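Local structure of restriction endonuclease S subunits (Thermoanaerobacter tengcongensis, 3OKG) at residues E39-Y53 with K70-V84. The protein is the specificity subunit of a type I restriction-modification methyltransferase and probably binds the DNA target sequence for its partner M subunits. Sequence-based numbering, arbitrary orientation.
Sequences ERRDPTKNPSTYFVY and KEILGQHAPSRARKV. With SO4 (sulfate ion), chain I; SO4 (sulfate ion), chain G; SO4 (sulfate ion), chain D.
K70 and Y53 exchange two backbone hydrogen bonds and begin an antiparallel pairing of strands 70-73 and 50-53. E71 lies beside Y50, its carboxylate plane at a right angle to the ring. I72 makes the next backbone pair with F51, and I72 N meets F51 O almost straight on (2.8 Å, 178°). The I72 side chain runs alongside two rings: CB touches F51 CE2, and CD1 reaches Y53 CB at 3.5 Å. L73 points to the other face of the sheet, where its CD1 sits over the centre of the Y50 ring in a CH-pi contact. G74 N bonds to T49 O, and Q75 N to P47 O (2.9 Å), which ties the type I turn N46-T49 to the 3-10 segment 74-75. A CB on G74 would clash with N46 O and P43 O.

Strand 50-54 is inner in a mixed four-stranded sheet of the first DNA specificity (target recognition) domain. Strand 113-115 separates it from strand 81-84, so the loop after G74 crosses from one sheet edge to the other. Along this crossing A77 CB packs on F51 CZ at 3.7 Å, and P78 CG on Y53 CE2. F51 CG stands between its backbone N and carbonyl carbon (chi1 69°), which brings the ring against this loop. A81 CB lies over one face of the Y53 ring, toward its rim.

The R82 guanidinium stacks on the D42 carboxylate, planes 14° apart, in a long, purely electrostatic salt bridge (NE to OD1 3.8 Å). R82 NH1 bonds to P78 O and A81 O. A leucine here would probably leave D42 without its charge partner and the P78-A81 turn less firmly held. K83 CE touches R40 NH2, while K83 NZ turns to D161. V84 N hydrogen-bonds to E39 O at 3.0 Å.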
loop_
_atom_site.group_PDB
_atom_site.type_symbol
_atom_site.label_atom_id
_atom_site.label_comp_id
_atom_site.label_asym_id
_atom_site.label_seq_id
_atom_site.Cartn_x
_atom_site.Cartn_y
_atom_site.Cartn_z
ATOM N N GLU A 39 26.074 -29.820 8.884
ATOM C CA GLU A 39 27.506 -29.839 8.603
ATOM C C GLU A 39 27.926 -28.645 7.775
ATOM O O GLU A 39 27.092 -27.942 7.198
ATOM C CB GLU A 39 27.875 -31.119 7.846
ATOM C CG GLU A 39 27.787 -32.403 8.675
ATOM C CD GLU A 39 28.280 -33.637 7.904
ATOM O OE1 GLU A 39 29.272 -33.525 7.147
ATOM O OE2 GLU A 39 27.676 -34.723 8.053
ATOM N N ARG A 40 29.236 -28.436 7.725
ATOM C CA ARG A 40 29.831 -27.397 6.928
ATOM C C ARG A 40 30.738 -28.008 5.862
ATOM O O ARG A 40 31.136 -29.166 5.961
ATOM C CB ARG A 40 30.660 -26.491 7.811
ATOM C CG ARG A 40 29.852 -25.853 8.897
ATOM C CD ARG A 40 30.548 -24.622 9.360
ATOM N NE ARG A 40 29.736 -23.874 10.299
ATOM C CZ ARG A 40 29.964 -22.604 10.595
ATOM N NH1 ARG A 40 30.963 -21.965 9.997
ATOM N NH2 ARG A 40 29.192 -21.984 11.476
ATOM N N ARG A 41 31.044 -27.213 4.852
ATOM C CA ARG A 41 31.939 -27.630 3.789
ATOM C C ARG A 41 32.592 -26.384 3.203
ATOM O O ARG A 41 31.966 -25.320 3.132
ATOM C CB ARG A 41 31.177 -28.399 2.715
ATOM C CG ARG A 41 32.074 -29.247 1.819
ATOM C CD ARG A 41 31.527 -29.357 0.419
ATOM N NE ARG A 41 30.142 -29.802 0.399
ATOM C CZ ARG A 41 29.245 -29.387 -0.494
ATOM N NH1 ARG A 41 29.591 -28.524 -1.451
ATOM N NH2 ARG A 41 27.999 -29.834 -0.437
ATOM N N ASP A 42 33.856 -26.507 2.802
ATOM C CA ASP A 42 34.575 -25.392 2.210
ATOM C C ASP A 42 34.658 -25.641 0.709
ATOM O O ASP A 42 35.441 -26.475 0.259
ATOM C CB ASP A 42 35.977 -25.285 2.828
ATOM C CG ASP A 42 36.755 -24.115 2.294
ATOM O OD1 ASP A 42 36.375 -23.567 1.230
ATOM O OD2 ASP A 42 37.752 -23.732 2.937
ATOM N N PRO A 43 33.825 -24.944 -0.073
ATOM C CA PRO A 43 33.797 -25.244 -1.514
ATOM C C PRO A 43 35.125 -24.901 -2.199
ATOM O O PRO A 43 35.352 -25.389 -3.311
ATOM C CB PRO A 43 32.691 -24.307 -2.053
ATOM C CG PRO A 43 31.910 -23.848 -0.797
ATOM C CD PRO A 43 32.934 -23.826 0.290
ATOM N N THR A 44 35.955 -24.066 -1.564
ATOM C CA THR A 44 37.240 -23.675 -2.150
ATOM C C THR A 44 38.162 -24.871 -2.278
ATOM O O THR A 44 39.175 -24.793 -2.959
ATOM C CB THR A 44 37.987 -22.556 -1.364
ATOM O OG1 THR A 44 38.477 -23.067 -0.114
ATOM C CG2 THR A 44 37.080 -21.350 -1.123
ATOM N N LYS A 45 37.805 -25.973 -1.625
ATOM C CA LYS A 45 38.605 -27.192 -1.674
ATOM C C LYS A 45 38.330 -27.975 -2.943
ATOM O O LYS A 45 39.060 -28.903 -3.272
ATOM C CB LYS A 45 38.374 -28.057 -0.431
ATOM C CG LYS A 45 38.959 -27.430 0.826
ATOM C CD LYS A 45 38.506 -28.126 2.108
ATOM C CE LYS A 45 39.198 -29.466 2.331
ATOM N NZ LYS A 45 38.690 -30.537 1.420
ATOM N N ASN A 46 37.276 -27.590 -3.657
ATOM C CA ASN A 46 37.035 -28.085 -4.999
ATOM C C ASN A 46 36.899 -26.861 -5.896
ATOM O O ASN A 46 35.797 -26.476 -6.285
ATOM C CB ASN A 46 35.779 -28.955 -5.056
ATOM C CG ASN A 46 35.898 -30.213 -4.214
ATOM O OD1 ASN A 46 35.532 -30.219 -3.042
ATOM N ND2 ASN A 46 36.407 -31.287 -4.812
ATOM N N PRO A 47 38.032 -26.221 -6.191
ATOM C CA PRO A 47 38.091 -24.922 -6.859
ATOM C C PRO A 47 37.425 -24.942 -8.234
ATOM O O PRO A 47 36.917 -23.898 -8.634
ATOM C CB PRO A 47 39.607 -24.670 -6.994
ATOM C CG PRO A 47 40.228 -26.063 -6.873
ATOM C CD PRO A 47 39.380 -26.701 -5.826
ATOM N N SER A 48 37.412 -26.079 -8.928
ATOM C CA SER A 48 36.844 -26.116 -10.282
ATOM C C SER A 48 35.421 -26.596 -10.306
ATOM O O SER A 48 34.863 -26.824 -11.375
ATOM C CB SER A 48 37.660 -27.026 -11.201
ATOM O OG SER A 48 38.913 -26.438 -11.448
ATOM N N THR A 49 34.838 -26.758 -9.127
ATOM C CA THR A 49 33.505 -27.323 -9.026
ATOM C C THR A 49 32.489 -26.239 -8.697
ATOM O O THR A 49 32.673 -25.488 -7.760
ATOM C CB THR A 49 33.480 -28.410 -7.970
ATOM O OG1 THR A 49 34.379 -29.453 -8.370
ATOM C CG2 THR A 49 32.085 -28.991 -7.839
ATOM N N TYR A 50 31.437 -26.136 -9.504
ATOM C CA TYR A 50 30.399 -25.158 -9.239
ATOM C C TYR A 50 29.563 -25.616 -8.045
ATOM O O TYR A 50 29.325 -26.809 -7.875
ATOM C CB TYR A 50 29.505 -24.990 -10.472
ATOM C CG TYR A 50 30.075 -23.997 -11.467
ATOM C CD1 TYR A 50 29.954 -22.635 -11.253
ATOM C CD2 TYR A 50 30.763 -24.434 -12.607
ATOM C CE1 TYR A 50 30.493 -21.704 -12.152
ATOM C CE2 TYR A 50 31.304 -23.502 -13.525
ATOM C CZ TYR A 50 31.160 -22.157 -13.284
ATOM O OH TYR A 50 31.687 -21.234 -14.159
ATOM N N PHE A 51 29.120 -24.672 -7.226
ATOM C CA PHE A 51 28.084 -24.971 -6.238
ATOM C C PHE A 51 27.057 -23.845 -6.284
ATOM O O PHE A 51 27.338 -22.760 -6.802
ATOM C CB PHE A 51 28.688 -25.078 -4.829
ATOM C CG PHE A 51 29.168 -23.779 -4.290
ATOM C CD1 PHE A 51 28.430 -23.091 -3.328
ATOM C CD2 PHE A 51 30.351 -23.222 -4.744
ATOM C CE1 PHE A 51 28.863 -21.878 -2.833
ATOM C CE2 PHE A 51 30.795 -22.001 -4.255
ATOM C CZ PHE A 51 30.060 -21.321 -3.296
ATOM N N VAL A 52 25.862 -24.094 -5.758
ATOM C CA VAL A 52 24.859 -23.038 -5.720
ATOM C C VAL A 52 24.852 -22.413 -4.333
ATOM O O VAL A 52 24.827 -23.142 -3.330
ATOM C CB VAL A 52 23.462 -23.580 -6.059
ATOM C CG1 VAL A 52 22.458 -22.441 -5.996
ATOM C CG2 VAL A 52 23.454 -24.207 -7.459
ATOM N N TYR A 53 24.911 -21.079 -4.265
ATOM C CA TYR A 53 25.037 -20.376 -2.990
ATOM C C TYR A 53 23.759 -19.618 -2.672
ATOM O O TYR A 53 23.270 -18.848 -3.501
ATOM C CB TYR A 53 26.182 -19.375 -3.058
ATOM C CG TYR A 53 26.471 -18.664 -1.774
ATOM C CD1 TYR A 53 26.446 -19.346 -0.562
ATOM C CD2 TYR A 53 26.801 -17.327 -1.770
ATOM C CE1 TYR A 53 26.703 -18.687 0.626
ATOM C CE2 TYR A 53 27.086 -16.663 -0.585
ATOM C CZ TYR A 53 27.040 -17.361 0.604
ATOM O OH TYR A 53 27.326 -16.706 1.776
ATOM N N LYS A 70 22.860 -17.996 -6.489
ATOM C CA LYS A 70 23.839 -17.788 -7.551
ATOM C C LYS A 70 24.721 -19.003 -7.674
ATOM O O LYS A 70 25.148 -19.544 -6.672
ATOM C CB LYS A 70 24.706 -16.556 -7.267
ATOM C CG LYS A 70 25.564 -16.163 -8.498
ATOM C CD LYS A 70 26.843 -15.414 -8.139
ATOM C CE LYS A 70 26.638 -13.908 -8.068
ATOM N NZ LYS A 70 27.937 -13.201 -7.861
ATOM N N GLU A 71 25.004 -19.437 -8.905
ATOM C CA GLU A 71 25.902 -20.558 -9.074
ATOM C C GLU A 71 27.313 -19.994 -9.126
ATOM O O GLU A 71 27.617 -19.098 -9.920
ATOM C CB GLU A 71 25.560 -21.404 -10.306
ATOM C CG GLU A 71 26.342 -22.705 -10.349
ATOM C CD GLU A 71 25.597 -23.818 -11.051
ATOM O OE1 GLU A 71 24.530 -23.546 -11.629
ATOM O OE2 GLU A 71 26.078 -24.965 -11.020
ATOM N N ILE A 72 28.168 -20.523 -8.268
ATOM C CA ILE A 72 29.497 -19.976 -8.076
ATOM C C ILE A 72 30.571 -21.049 -8.198
ATOM O O ILE A 72 30.393 -22.189 -7.784
ATOM C CB ILE A 72 29.614 -19.320 -6.687
ATOM C CG1 ILE A 72 28.590 -18.189 -6.558
ATOM C CG2 ILE A 72 31.028 -18.803 -6.451
ATOM C CD1 ILE A 72 28.450 -17.664 -5.105
ATOM N N LEU A 73 31.700 -20.672 -8.792
ATOM C CA LEU A 73 32.833 -21.574 -8.884
ATOM C C LEU A 73 33.480 -21.710 -7.500
ATOM O O LEU A 73 33.648 -20.720 -6.794
ATOM C CB LEU A 73 33.837 -21.012 -9.902
ATOM C CG LEU A 73 34.851 -21.970 -10.522
ATOM C CD1 LEU A 73 34.198 -23.190 -11.106
ATOM C CD2 LEU A 73 35.666 -21.228 -11.586
ATOM N N GLY A 74 33.860 -22.928 -7.112
ATOM C CA GLY A 74 34.389 -23.143 -5.773
ATOM C C GLY A 74 35.536 -22.206 -5.451
ATOM O O GLY A 74 35.641 -21.659 -4.350
ATOM N N GLN A 75 36.418 -22.019 -6.424
ATOM C CA GLN A 75 37.528 -21.091 -6.266
ATOM C C GLN A 75 37.071 -19.748 -5.718
ATOM O O GLN A 75 37.770 -19.110 -4.936
ATOM C CB GLN A 75 38.205 -20.870 -7.622
ATOM C CG GLN A 75 39.210 -19.756 -7.597
ATOM C CD GLN A 75 39.896 -19.589 -8.929
ATOM O OE1 GLN A 75 39.654 -20.360 -9.865
ATOM N NE2 GLN A 75 40.759 -18.581 -9.028
ATOM N N HIS A 76 35.883 -19.323 -6.131
ATOM C CA HIS A 76 35.389 -18.010 -5.784
ATOM C C HIS A 76 34.362 -17.976 -4.648
ATOM O O HIS A 76 33.697 -16.954 -4.441
ATOM C CB HIS A 76 34.771 -17.376 -7.017
ATOM C CG HIS A 76 35.743 -17.182 -8.131
ATOM N ND1 HIS A 76 35.476 -17.567 -9.426
ATOM C CD2 HIS A 76 36.993 -16.664 -8.138
ATOM C CE1 HIS A 76 36.515 -17.277 -10.189
ATOM N NE2 HIS A 76 37.449 -16.730 -9.432
ATOM N N ALA A 77 34.231 -19.078 -3.926
ATOM C CA ALA A 77 33.342 -19.113 -2.753
ATOM C C ALA A 77 33.635 -17.997 -1.776
ATOM O O ALA A 77 34.749 -17.886 -1.274
ATOM C CB ALA A 77 33.449 -20.461 -2.019
ATOM N N PRO A 78 32.611 -17.191 -1.467
ATOM C CA PRO A 78 32.643 -16.184 -0.402
ATOM C C PRO A 78 33.019 -16.842 0.930
ATOM O O PRO A 78 32.855 -18.050 1.125
ATOM C CB PRO A 78 31.199 -15.677 -0.350
ATOM C CG PRO A 78 30.599 -16.065 -1.649
ATOM C CD PRO A 78 31.294 -17.288 -2.115
ATOM N N SER A 79 33.553 -16.060 1.850
ATOM C CA SER A 79 34.015 -16.638 3.101
ATOM C C SER A 79 32.867 -17.200 3.928
ATOM O O SER A 79 33.064 -18.148 4.663
ATOM C CB SER A 79 34.789 -15.607 3.927
ATOM O OG SER A 79 33.977 -14.484 4.169
ATOM N N ARG A 80 31.668 -16.631 3.797
ATOM C CA ARG A 80 30.496 -17.133 4.538
ATOM C C ARG A 80 29.853 -18.368 3.921
ATOM O O ARG A 80 28.925 -18.962 4.487
ATOM C CB ARG A 80 29.436 -16.033 4.638
ATOM C CG ARG A 80 29.784 -14.940 5.629
ATOM C CD ARG A 80 28.754 -13.828 5.535
ATOM N NE ARG A 80 29.018 -12.790 6.515
ATOM C CZ ARG A 80 28.289 -11.687 6.630
ATOM N NH1 ARG A 80 27.249 -11.497 5.824
ATOM N NH2 ARG A 80 28.599 -10.776 7.547
ATOM N N ALA A 81 30.313 -18.752 2.744
ATOM C CA ALA A 81 29.682 -19.855 2.057
ATOM C C ALA A 81 30.168 -21.187 2.617
ATOM O O ALA A 81 31.063 -21.806 2.056
ATOM C CB ALA A 81 29.905 -19.759 0.523
ATOM N N ARG A 82 29.582 -21.641 3.729
ATOM C CA ARG A 82 30.134 -22.823 4.387
ATOM C C ARG A 82 29.125 -23.832 4.934
ATOM O O ARG A 82 29.518 -24.932 5.315
ATOM C CB ARG A 82 31.115 -22.422 5.502
ATOM C CG ARG A 82 32.325 -21.631 5.014
ATOM C CD ARG A 82 33.372 -22.485 4.289
ATOM N NE ARG A 82 34.574 -21.690 4.032
ATOM C CZ ARG A 82 34.698 -20.782 3.064
ATOM N NH1 ARG A 82 33.697 -20.548 2.210
ATOM N NH2 ARG A 82 35.835 -20.106 2.947
ATOM N N LYS A 83 27.843 -23.479 4.981
ATOM C CA LYS A 83 26.866 -24.401 5.596
ATOM C C LYS A 83 26.169 -25.202 4.526
ATOM O O LYS A 83 25.607 -24.627 3.605
ATOM C CB LYS A 83 25.834 -23.637 6.448
ATOM C CG LYS A 83 26.419 -23.095 7.752
ATOM C CD LYS A 83 25.374 -22.372 8.607
ATOM C CE LYS A 83 25.989 -21.991 9.972
ATOM N NZ LYS A 83 25.003 -21.317 10.857
ATOM N N VAL A 84 26.199 -26.531 4.663
ATOM C CA VAL A 84 25.624 -27.413 3.664
ATOM C C VAL A 84 24.127 -27.480 3.909
ATOM O O VAL A 84 23.697 -27.704 5.028
ATOM C CB VAL A 84 26.182 -28.832 3.792
ATOM C CG1 VAL A 84 25.404 -29.788 2.919
ATOM C CG2 VAL A 84 27.664 -28.864 3.451
HETATM S S SO4 I . 38.012 -29.837 -8.194
HETATM O O1 SO4 I . 37.881 -30.695 -9.366
HETATM O O2 SO4 I . 37.864 -30.671 -7.005
HETATM O O3 SO4 I . 39.314 -29.172 -8.169
HETATM O O4 SO4 I . 36.980 -28.802 -8.232
HETATM S S SO4 G . 30.563 -18.772 12.060
HETATM O O1 SO4 G . 31.562 -18.753 10.989
HETATM O O2 SO4 G . 29.457 -19.656 11.703
HETATM O O3 SO4 G . 31.185 -19.264 13.291
HETATM O O4 SO4 G . 30.014 -17.427 12.252
HETATM S S SO4 D . 24.813 -12.855 3.810
HETATM O O1 SO4 D . 26.007 -13.532 4.288
HETATM O O2 SO4 D . 23.760 -13.854 3.604
HETATM O O3 SO4 D . 24.334 -11.924 4.827
HETATM O O4 SO4 D . 25.098 -12.167 2.567
HETATM O O HOH W 1 24.656 -26.752 7.666
HETATM O O HOH W 2 24.513 -30.444 6.689
#